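Local structure of conserved hypothetical protein (Nitrosomonas europaea, 1XFS) at residues A[116-121]-A[151-156]. The protein is of unknown function but belongs to the AHA1 family, related to the C-terminal domain of Hsp90 ATPase activators, and shares the Bet v 1-like fold. Residues are numbered along the deposited sequence; the frame is centred on the assembly and turned at random.
Sequences AVIELQ and EGWGTT
W153 reaches from the helix 149-167 to A116 and I118 on the strand 115-122, a worked example of how one long aromatic side chain can join a helix to a sheet whose backbone stays well away. Even the nearest CA atoms, those of A116 and W153, lie 11.5 Å apart; the W153 side chain covers a little over half of that gap, and the CB of A116 with the contact distance itself closes the rest. Its CB points toward the strand, and with CG anti to the carbonyl carbon (chi1 -79°) the ring system is sent outward from the helix. The five-membered ring, with CD1 and NE1, stays on the helix side, while the benzo ring leads. At its far end CH2 stands 4.1 Å from the CB of A116, and the neighbouring CZ3 lies 4.4 Å from CD1 of I118. Both aliphatic groups sit at the rim of the indole, close to its plane, so the strand meets an edge and not a face. I118 gets there through its longer branch: CG1 and CD1 carry the side chain toward the ring, although its CB does not point at the helix. A131 of the adjacent strand 127-134 and M114 also touch W153, and the ring of F149 meets the indole with the planes about 35° apart. T156 OG1 also donates to the carbonyl O of W153 at 2.7 Å, a side-chain bond back to the residue that makes the contact. The long C-terminal helix lying across a curved antiparallel sheet is characteristic of the Bet v 1-like fold, and W153 bridges the two on the concave side. With carbon meeting carbon and only 77 Å² buried, this is a light, purely apolar contact, relying on van der Waals and hydrophobic effects without any directional bond.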
ATOM      1  N   ALA A 116      -9.158  -1.440   2.937  1.00  8.06           N
ATOM      2  CA  ALA A 116      -9.964  -1.917   4.043  1.00  7.61           C
ATOM      3  C   ALA A 116      -9.097  -2.081   5.273  1.00 10.18           C
ATOM      4  O   ALA A 116      -7.999  -2.635   5.205  1.00  9.62           O
ATOM      5  CB  ALA A 116     -10.594  -3.254   3.668  1.00  9.87           C
ATOM      6  N   VAL A 117      -9.582  -1.570   6.393  1.00  9.69           N
ATOM      7  CA  VAL A 117      -8.871  -1.701   7.646  1.00 11.31           C
ATOM      8  C   VAL A 117      -9.825  -2.446   8.563  1.00 12.96           C
ATOM      9  O   VAL A 117     -10.948  -2.000   8.801  1.00 14.38           O
ATOM     10  CB  VAL A 117      -8.515  -0.330   8.256  1.00 10.96           C
ATOM     11  CG1 VAL A 117      -7.885  -0.529   9.635  1.00 12.14           C
ATOM     12  CG2 VAL A 117      -7.552   0.415   7.344  1.00 12.61           C
ATOM     13  N   ILE A 118      -9.384  -3.600   9.042  1.00 12.55           N
ATOM     14  CA  ILE A 118     -10.198  -4.418   9.924  1.00 13.03           C
ATOM     15  C   ILE A 118      -9.515  -4.482  11.280  1.00 13.04           C
ATOM     16  O   ILE A 118      -8.366  -4.895  11.372  1.00 12.71           O
ATOM     17  CB  ILE A 118     -10.341  -5.857   9.384  1.00 14.14           C
ATOM     18  CG1 ILE A 118     -10.938  -5.840   7.980  1.00 17.16           C
ATOM     19  CG2 ILE A 118     -11.191  -6.680  10.336  1.00 14.85           C
ATOM     20  CD1 ILE A 118     -12.257  -5.100   7.868  1.00 19.18           C
ATOM     21  N   GLU A 119     -10.210  -4.055  12.329  1.00 11.40           N
ATOM     22  CA  GLU A 119      -9.630  -4.093  13.663  1.00 13.56           C
ATOM     23  C   GLU A 119     -10.437  -5.005  14.572  1.00 12.04           C
ATOM     24  O   GLU A 119     -11.663  -4.970  14.558  1.00 10.01           O
ATOM     25  CB  GLU A 119      -9.557  -2.686  14.261  1.00 18.29           C
ATOM     26  CG  GLU A 119      -8.607  -1.761  13.528  1.00 25.87           C
ATOM     27  CD  GLU A 119      -8.424  -0.432  14.231  1.00 30.48           C
ATOM     28  OE1 GLU A 119      -7.588   0.374  13.768  1.00 33.50           O
ATOM     29  OE2 GLU A 119      -9.115  -0.192  15.244  1.00 32.74           O
ATOM     30  N   LEU A 120      -9.743  -5.825  15.355  1.00 11.44           N
ATOM     31  CA  LEU A 120     -10.410  -6.748  16.266  1.00 11.27           C
ATOM     32  C   LEU A 120     -10.025  -6.452  17.706  1.00 12.40           C
ATOM     33  O   LEU A 120      -8.897  -6.044  17.997  1.00 11.72           O
ATOM     34  CB  LEU A 120     -10.027  -8.192  15.952  1.00 10.71           C
ATOM     35  CG  LEU A 120     -10.293  -8.731  14.550  1.00 10.61           C
ATOM     36  CD1 LEU A 120      -9.785 -10.160  14.469  1.00 13.33           C
ATOM     37  CD2 LEU A 120     -11.786  -8.674  14.245  1.00 12.35           C
ATOM     38  N   GLN A 121     -10.969  -6.668  18.608  1.00 13.09           N
ATOM     39  CA  GLN A 121     -10.716  -6.436  20.015  1.00 15.47           C
ATOM     40  C   GLN A 121     -11.488  -7.477  20.805  1.00 14.16           C
ATOM     41  O   GLN A 121     -12.703  -7.586  20.678  1.00 15.06           O
ATOM     42  CB  GLN A 121     -11.168  -5.027  20.401  1.00 19.34           C
ATOM     43  CG  GLN A 121     -10.888  -4.636  21.846  1.00 25.07           C
ATOM     44  CD  GLN A 121     -11.295  -3.201  22.141  1.00 29.50           C
ATOM     45  OE1 GLN A 121     -10.736  -2.258  21.576  1.00 32.20           O
ATOM     46  NE2 GLN A 121     -12.278  -3.030  23.020  1.00 29.98           N
ATOM     47  N   GLU A 151     -25.368  -2.530   3.877  1.00 29.79           N
ATOM     48  CA  GLU A 151     -26.126  -3.777   3.861  1.00 29.12           C
ATOM     49  C   GLU A 151     -25.239  -4.957   3.486  1.00 27.19           C
ATOM     50  O   GLU A 151     -25.248  -5.991   4.155  1.00 25.99           O
ATOM     51  CB  GLU A 151     -27.288  -3.699   2.866  1.00 32.53           C
ATOM     52  CG  GLU A 151     -28.138  -4.967   2.825  1.00 36.69           C
ATOM     53  CD  GLU A 151     -29.177  -4.950   1.718  1.00 39.76           C
ATOM     54  OE1 GLU A 151     -29.975  -5.910   1.636  1.00 41.16           O
ATOM     55  OE2 GLU A 151     -29.192  -3.983   0.927  1.00 41.81           O
ATOM     56  N   GLY A 152     -24.484  -4.790   2.406  1.00 25.23           N
ATOM     57  CA  GLY A 152     -23.604  -5.844   1.937  1.00 23.17           C
ATOM     58  C   GLY A 152     -22.599  -6.295   2.971  1.00 20.99           C
ATOM     59  O   GLY A 152     -22.547  -7.474   3.317  1.00 20.07           O
ATOM     60  N   TRP A 153     -21.791  -5.362   3.461  1.00 21.57           N
ATOM     61  CA  TRP A 153     -20.788  -5.684   4.466  1.00 20.66           C
ATOM     62  C   TRP A 153     -21.446  -6.212   5.735  1.00 19.37           C
ATOM     63  O   TRP A 153     -20.935  -7.136   6.365  1.00 19.47           O
ATOM     64  CB  TRP A 153     -19.933  -4.451   4.773  1.00 24.63           C
ATOM     65  CG  TRP A 153     -18.870  -4.203   3.735  1.00 29.81           C
ATOM     66  CD1 TRP A 153     -19.049  -4.087   2.384  1.00 30.52           C
ATOM     67  CD2 TRP A 153     -17.461  -4.057   3.965  1.00 30.95           C
ATOM     68  NE1 TRP A 153     -17.842  -3.883   1.762  1.00 31.00           N
ATOM     69  CE2 TRP A 153     -16.851  -3.859   2.707  1.00 31.17           C
ATOM     70  CE3 TRP A 153     -16.656  -4.077   5.113  1.00 32.58           C
ATOM     71  CZ2 TRP A 153     -15.470  -3.679   2.562  1.00 31.57           C
ATOM     72  CZ3 TRP A 153     -15.282  -3.899   4.969  1.00 32.26           C
ATOM     73  CH2 TRP A 153     -14.705  -3.702   3.701  1.00 31.72           C
ATOM     74  N   GLY A 154     -22.586  -5.633   6.099  1.00 18.58           N
ATOM     75  CA  GLY A 154     -23.291  -6.089   7.286  1.00 18.68           C
ATOM     76  C   GLY A 154     -23.685  -7.550   7.166  1.00 19.16           C
ATOM     77  O   GLY A 154     -23.580  -8.317   8.123  1.00 20.22           O
ATOM     78  N   THR A 155     -24.142  -7.935   5.979  1.00 17.80           N
ATOM     79  CA  THR A 155     -24.542  -9.307   5.718  1.00 17.39           C
ATOM     80  C   THR A 155     -23.352 -10.261   5.774  1.00 16.46           C
ATOM     81  O   THR A 155     -23.469 -11.383   6.276  1.00 14.68           O
ATOM     82  CB  THR A 155     -25.229  -9.430   4.334  1.00 17.48           C
ATOM     83  OG1 THR A 155     -26.472  -8.719   4.358  1.00 21.22           O
ATOM     84  CG2 THR A 155     -25.497 -10.889   3.987  1.00 18.85           C
ATOM     85  N   THR A 156     -22.201  -9.824   5.270  1.00 16.39           N
ATOM     86  CA  THR A 156     -21.032 -10.695   5.291  1.00 16.55           C
ATOM     87  C   THR A 156     -20.591 -10.992   6.717  1.00 15.15           C
ATOM     88  O   THR A 156     -20.188 -12.110   7.016  1.00 14.59           O
ATOM     89  CB  THR A 156     -19.833 -10.100   4.484  1.00 17.65           C
ATOM     90  OG1 THR A 156     -19.331  -8.926   5.134  1.00 18.16           O
ATOM     91  CG2 THR A 156     -20.270  -9.749   3.071  1.00 19.62           C
TER